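PDB 3VTH: hydrogenase maturation factor from Thermoanaerobacter tengcongensis, which probably uses carbamoyl phosphate and ATP to carbamoylate the C-terminal cysteine of HypE during maturation of [NiFe]-hydrogenases. Local coordinates for residues A[440-443]-A[444-447]; A[460-463]-A[464-467]. All blocks are in the same frame, centred on the assembly; numbering follows the deposited sequence.

Contact 1 of 2, residues A[440-443]-A[444-447]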
ATOM      1  N   ILE A 440      17.072   2.992   4.599  1.00 36.15           N
ATOM      2  CA  ILE A 440      18.139   3.917   4.179  1.00 38.88           C
ATOM      3  C   ILE A 440      18.523   3.737   2.725  1.00 39.29           C
ATOM      4  O   ILE A 440      18.665   4.719   1.999  1.00 40.19           O
ATOM      5  CB  ILE A 440      19.413   3.798   5.070  1.00 40.28           C
ATOM      6  CG1 ILE A 440      19.143   4.375   6.451  1.00 41.21           C
ATOM      7  CG2 ILE A 440      20.611   4.516   4.428  1.00 43.14           C
ATOM      8  CD1 ILE A 440      18.318   5.630   6.431  1.00 40.16           C
ATOM      9  N   GLU A 441      18.665   2.481   2.307  1.00 40.19           N
ATOM     10  CA  GLU A 441      19.034   2.136   0.940  1.00 41.18           C
ATOM     11  C   GLU A 441      17.931   2.482  -0.069  1.00 39.09           C
ATOM     12  O   GLU A 441      18.222   2.856  -1.208  1.00 39.51           O
ATOM     13  CB  GLU A 441      19.402   0.644   0.823  1.00 42.70           C
ATOM     14  CG  GLU A 441      18.220  -0.304   0.421  1.00 46.15           C
ATOM     15  CD  GLU A 441      18.665  -1.589  -0.293  1.00 52.81           C
ATOM     16  OE1 GLU A 441      19.877  -1.730  -0.601  1.00 56.08           O
ATOM     17  OE2 GLU A 441      17.802  -2.469  -0.549  1.00 55.51           O
ATOM     18  N   GLN A 442      16.672   2.330   0.333  1.00 36.36           N
ATOM     19  CA  GLN A 442      15.567   2.694  -0.539  1.00 33.88           C
ATOM     20  C   GLN A 442      15.496   4.201  -0.735  1.00 32.55           C
ATOM     21  O   GLN A 442      15.225   4.667  -1.840  1.00 31.82           O
ATOM     22  CB  GLN A 442      14.241   2.118  -0.027  1.00 33.42           C
ATOM     23  CG  GLN A 442      14.145   0.600  -0.230  1.00 34.77           C
ATOM     24  CD  GLN A 442      14.488   0.167  -1.653  1.00 35.60           C
ATOM     25  OE1 GLN A 442      13.718   0.391  -2.589  1.00 35.26           O
ATOM     26  NE2 GLN A 442      15.652  -0.453  -1.818  1.00 35.86           N
ATOM     27  N   ILE A 443      15.758   4.963   0.324  1.00 31.38           N
ATOM     28  CA  ILE A 443      15.826   6.416   0.181  1.00 31.15           C
ATOM     29  C   ILE A 443      16.895   6.789  -0.866  1.00 32.56           C
ATOM     30  O   ILE A 443      16.627   7.587  -1.760  1.00 32.49           O
ATOM     31  CB  ILE A 443      16.053   7.134   1.534  1.00 31.07           C
ATOM     32  CG1 ILE A 443      14.782   7.067   2.388  1.00 29.52           C
ATOM     33  CG2 ILE A 443      16.446   8.608   1.330  1.00 30.88           C
ATOM     34  CD1 ILE A 443      14.979   7.611   3.785  1.00 33.92           C
ATOM     35  N   GLU A 444      18.072   6.173  -0.789  1.00 33.80           N
ATOM     36  CA  GLU A 444      19.151   6.482  -1.745  1.00 35.73           C
ATOM     37  C   GLU A 444      18.745   6.101  -3.159  1.00 35.03           C
ATOM     38  O   GLU A 444      18.994   6.842  -4.109  1.00 35.37           O
ATOM     39  CB  GLU A 444      20.474   5.804  -1.353  1.00 37.27           C
ATOM     40  CG  GLU A 444      21.072   6.328  -0.037  1.00 40.95           C
ATOM     41  CD  GLU A 444      21.319   7.832  -0.038  1.00 44.83           C
ATOM     42  OE1 GLU A 444      20.728   8.537   0.808  1.00 46.29           O
ATOM     43  OE2 GLU A 444      22.093   8.318  -0.893  1.00 48.86           O
ATOM     44  N   ARG A 445      18.074   4.968  -3.294  1.00 34.29           N
ATOM     45  CA  ARG A 445      17.665   4.497  -4.611  1.00 34.19           C
ATOM     46  C   ARG A 445      16.540   5.294  -5.288  1.00 32.04           C
ATOM     47  O   ARG A 445      16.534   5.462  -6.518  1.00 31.36           O
ATOM     48  CB  ARG A 445      17.343   3.014  -4.556  1.00 34.96           C
ATOM     49  CG  ARG A 445      18.620   2.217  -4.788  1.00 40.80           C
ATOM     50  CD  ARG A 445      18.679   1.022  -3.930  1.00 46.18           C
ATOM     51  NE  ARG A 445      17.574   0.113  -4.214  1.00 49.59           N
ATOM     52  CZ  ARG A 445      17.700  -1.209  -4.262  1.00 50.87           C
ATOM     53  NH1 ARG A 445      16.645  -1.952  -4.514  1.00 50.42           N
ATOM     54  NH2 ARG A 445      18.887  -1.781  -4.054  1.00 53.77           N
ATOM     55  N   TYR A 446      15.596   5.774  -4.491  1.00 29.49           N
ATOM     56  CA  TYR A 446      14.533   6.643  -4.997  1.00 28.52           C
ATOM     57  C   TYR A 446      15.112   8.004  -5.401  1.00 28.74           C
ATOM     58  O   TYR A 446      14.726   8.562  -6.427  1.00 28.33           O
ATOM     59  CB  TYR A 446      13.418   6.799  -3.951  1.00 27.36           C
ATOM     60  CG  TYR A 446      12.305   5.754  -4.036  1.00 26.28           C
ATOM     61  CD1 TYR A 446      10.997   6.129  -4.356  1.00 25.69           C
ATOM     62  CD2 TYR A 446      12.562   4.402  -3.779  1.00 27.70           C
ATOM     63  CE1 TYR A 446       9.969   5.190  -4.426  1.00 24.63           C
ATOM     64  CE2 TYR A 446      11.537   3.438  -3.835  1.00 27.30           C
ATOM     65  CZ  TYR A 446      10.242   3.849  -4.153  1.00 26.38           C
ATOM     66  OH  TYR A 446       9.228   2.919  -4.213  1.00 25.57           O
ATOM     67  N   LYS A 447      16.042   8.532  -4.601  1.00 28.99           N
ATOM     68  CA  LYS A 447      16.740   9.780  -4.967  1.00 30.27           C
ATOM     69  C   LYS A 447      17.480   9.673  -6.293  1.00 31.53           C
ATOM     70  O   LYS A 447      17.461  10.602  -7.097  1.00 31.83           O
ATOM     71  CB  LYS A 447      17.723  10.232  -3.882  1.00 30.97           C
ATOM     72  CG  LYS A 447      17.039  10.727  -2.590  1.00 30.40           C
ATOM     73  CD  LYS A 447      18.042  11.371  -1.620  1.00 34.86           C
ATOM     74  CE  LYS A 447      19.077  10.395  -1.148  1.00 35.51           C
ATOM     75  NZ  LYS A 447      20.042  11.050  -0.211  1.00 38.89           N
TER
HETATM   76  O   HOH W   1      19.477   7.610   2.936  1.00 33.42           O
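Glu-441 and Arg-445, one helical turn apart, run side by side along one side of helix 433-449 with their charged ends together. Glu-441 OE1 lies 3.6 Å from Arg-445 NH2, but well out of the guanidinium plane, and the two flat groups are 31° apart; the pair is a salt bridge of charges alone, with Glu-441 OE2 above one guanidinium face, toward its rim. OE2 also has a long, weak ion pair with Arg-365. Arg-445 reaches the carboxylate through bends at chi2 and chi3 (141° and 62°), which carry CD past Glu-441 O. Gln-442 bends at chi2 as well and brings NE2 over the same guanidinium, 3.1 Å from Arg-445 NE. Both nitrogens are donors, so this is no bond; NE2 instead gives a weak one to Glu-441 OE2. Elsewhere on the helix Lys-447 NZ meets the syn side of Glu-444 OE1 at 2.8 Å, and a water donates to that oxygen and to Ile-440 O. Tyr-446 turns inward, its ring edge-to-face with Phe-413 and its OH bonded to His-425. The two ion pairs therefore differ in kind: Glu-441 holds the Arg-445 head by charge from above its face, without a directed N-H, whereas Lys-447 is hydrogen-bonded to Glu-444.

Contact 2 of 2, residues A[460-463]-A[464-467]. With PO4 (phosphate ion), chain M.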
ATOM      1  N   ASP A 460       8.129  13.452  11.838  1.00 24.00           N
ATOM      2  CA  ASP A 460       7.190  13.439  12.940  1.00 22.82           C
ATOM      3  C   ASP A 460       7.775  14.143  14.162  1.00 24.16           C
ATOM      4  O   ASP A 460       8.997  14.122  14.390  1.00 24.12           O
ATOM      5  CB  ASP A 460       6.855  11.987  13.318  1.00 23.04           C
ATOM      6  CG  ASP A 460       5.506  11.860  14.026  1.00 24.18           C
ATOM      7  OD1 ASP A 460       4.511  11.534  13.352  1.00 25.75           O
ATOM      8  OD2 ASP A 460       5.442  12.064  15.257  1.00 25.43           O
ATOM      9  N   MET A 461       6.905  14.745  14.974  1.00 24.18           N
ATOM     10  CA  MET A 461       7.363  15.324  16.243  1.00 26.00           C
ATOM     11  C   MET A 461       7.938  14.289  17.214  1.00 26.50           C
ATOM     12  O   MET A 461       8.718  14.652  18.086  1.00 26.82           O
ATOM     13  CB  MET A 461       6.252  16.113  16.926  1.00 25.83           C
ATOM     14  CG  MET A 461       5.843  17.362  16.174  1.00 27.49           C
ATOM     15  SD  MET A 461       4.416  18.157  16.924  1.00 31.82           S
ATOM     16  CE  MET A 461       4.466  19.707  16.034  1.00 30.61           C
ATOM     17  N   HIS A 462       7.538  13.017  17.072  1.00 26.41           N
ATOM     18  CA  HIS A 462       8.037  11.944  17.955  1.00 27.63           C
ATOM     19  C   HIS A 462       9.556  11.828  17.816  1.00 29.16           C
ATOM     20  O   HIS A 462      10.049  11.481  16.743  1.00 28.68           O
ATOM     21  CB  HIS A 462       7.370  10.600  17.597  1.00 26.96           C
ATOM     22  CG  HIS A 462       7.564   9.527  18.625  1.00 27.79           C
ATOM     23  ND1 HIS A 462       6.506   8.878  19.232  1.00 29.16           N
ATOM     24  CD2 HIS A 462       8.687   8.972  19.136  1.00 28.15           C
ATOM     25  CE1 HIS A 462       6.969   7.981  20.086  1.00 27.59           C
ATOM     26  NE2 HIS A 462       8.290   8.016  20.048  1.00 28.24           N
ATOM     27  N   LYS A 463      10.295  12.098  18.895  1.00 30.57           N
ATOM     28  CA  LYS A 463      11.771  12.096  18.818  1.00 32.92           C
ATOM     29  C   LYS A 463      12.394  10.689  18.846  1.00 32.63           C
ATOM     30  O   LYS A 463      13.575  10.535  18.555  1.00 33.69           O
ATOM     31  CB  LYS A 463      12.387  12.927  19.960  1.00 34.91           C
ATOM     32  CG  LYS A 463      11.844  14.350  20.123  1.00 38.25           C
ATOM     33  CD  LYS A 463      12.462  15.013  21.357  1.00 44.50           C
ATOM     34  CE  LYS A 463      11.865  16.396  21.635  1.00 47.76           C
ATOM     35  NZ  LYS A 463      12.050  17.309  20.464  1.00 48.57           N
ATOM     36  N   GLY A 464      11.610   9.684  19.229  1.00 31.66           N
ATOM     37  CA  GLY A 464      12.100   8.303  19.315  1.00 32.14           C
ATOM     38  C   GLY A 464      12.045   7.479  18.018  1.00 31.55           C
ATOM     39  O   GLY A 464      12.698   6.439  17.928  1.00 32.77           O
ATOM     40  N   TYR A 465      11.308   7.936  17.008  1.00 29.15           N
ATOM     41  CA  TYR A 465      11.244   7.200  15.730  1.00 28.48           C
ATOM     42  C   TYR A 465      12.631   7.191  15.097  1.00 29.06           C
ATOM     43  O   TYR A 465      13.304   8.214  15.067  1.00 28.87           O
ATOM     44  CB  TYR A 465      10.275   7.865  14.755  1.00 26.64           C
ATOM     45  CG  TYR A 465       8.803   7.793  15.113  1.00 26.96           C
ATOM     46  CD1 TYR A 465       8.335   7.048  16.218  1.00 26.89           C
ATOM     47  CD2 TYR A 465       7.874   8.443  14.321  1.00 25.92           C
ATOM     48  CE1 TYR A 465       6.935   6.987  16.510  1.00 24.98           C
ATOM     49  CE2 TYR A 465       6.522   8.399  14.596  1.00 25.93           C
ATOM     50  CZ  TYR A 465       6.062   7.678  15.690  1.00 27.35           C
ATOM     51  OH  TYR A 465       4.704   7.690  15.887  1.00 27.46           O
ATOM     52  N   LEU A 466      13.054   6.043  14.587  1.00 28.98           N
ATOM     53  CA  LEU A 466      14.287   6.004  13.790  1.00 29.94           C
ATOM     54  C   LEU A 466      14.208   6.939  12.588  1.00 28.72           C
ATOM     55  O   LEU A 466      15.229   7.494  12.170  1.00 29.28           O
ATOM     56  CB  LEU A 466      14.593   4.592  13.307  1.00 30.64           C
ATOM     57  CG  LEU A 466      14.846   3.512  14.360  1.00 34.18           C
ATOM     58  CD1 LEU A 466      15.091   2.191  13.617  1.00 36.54           C
ATOM     59  CD2 LEU A 466      16.054   3.853  15.224  1.00 37.53           C
ATOM     60  N   SER A 467      13.002   7.109  12.037  1.00 27.31           N
ATOM     61  CA  SER A 467      12.798   8.039  10.926  1.00 27.43           C
ATOM     62  C   SER A 467      13.129   9.490  11.325  1.00 27.86           C
ATOM     63  O   SER A 467      13.755  10.236  10.554  1.00 28.28           O
ATOM     64  CB  SER A 467      11.371   7.934  10.364  1.00 25.64           C
ATOM     65  OG  SER A 467      10.391   8.213  11.354  1.00 26.43           O
TER
HETATM   66  P   PO4 M 811       8.392   4.999  22.694  1.00 84.17           P
HETATM   67  O1  PO4 M 811       8.257   3.573  22.214  1.00 84.38           O
HETATM   68  O2  PO4 M 811       7.174   5.786  22.263  1.00 83.98           O
HETATM   69  O3  PO4 M 811       8.484   5.007  24.203  1.00 84.11           O
HETATM   70  O4  PO4 M 811       9.638   5.611  22.087  1.00 83.74           O
HETATM   71  O   HOH W   2       9.711  11.077  11.711  1.00 16.33           O
HETATM   72  O   HOH W   3       3.909  10.150  16.537  1.00 16.79           O
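Asp-460 OD2 is gripped twice, by the backbone N of His-462 at 2.9 Å and by a water that also bonds Tyr-465 OH. The first bond uses the anti lone pair of OD2 and is nearly straight (167°), closing an Asx turn. The other oxygen, OD1, accepts from ND1 of His-483, an iron ligand, which makes Asp-460 a second-shell residue of the iron site; its negative charge would be expected to polarise that imidazole.

Across the turn, His-462 and Tyr-465 form an offset stack, with ring centroids 4.1 Å apart and planes only 12° from parallel. With His-462 CG anti to its main-chain nitrogen (chi1 -167°), CB sits above the centre of the tyrosine ring, a CH-pi contact 3.6 Å from the centroid, while the imidazole is displaced over the CD1-CE1 edge. There His-462 ND1 comes within 3.3 Å of Tyr-465 CE1. Asp-460 CG comes obliquely to 3.7 Å from Tyr-465 CE2, at the flank away from the imidazole. At the edge of the imidazole Gly-464 N lies near the ring plane, and a phosphate ion, probably from the crystallisation liquor, takes a weak bond from His-462 NE2 through O4 (3.4 Å).

Tyr-465, at the N-cap position of helix 466-473, has its side chain about 5 Å from the bound nucleotide analogue AP2. The turn links the end of strand 456-460 to that helix, whose first residues, Leu-466 and Ser-467, touch Phe-436 and Tyr-439 of helix 433-449, respectively.

In the fold
Contact 1 and contact 2 follow one another along the chain within the Kae1-like domain, with centres about 19 Å apart and nearest atoms about 7 Å apart, without touching. Helix 433-449, which carries contact 1, leads into strand 456-460, and the turn of contact 2 then runs into helix 466-473. That second helix joins the two places: its Tyr-470 packs on Ile-440 and Ile-443, while its start belongs to contact 2. Strand 456-460 lies in a mixed six-stranded sheet between 402-404 and 478-481. Consequently one helix-strand-helix unit extends from the Glu-441/Arg-445 side of helix 433-449, which faces Arg-365, to the surroundings of the iron and AP2 at contact 2.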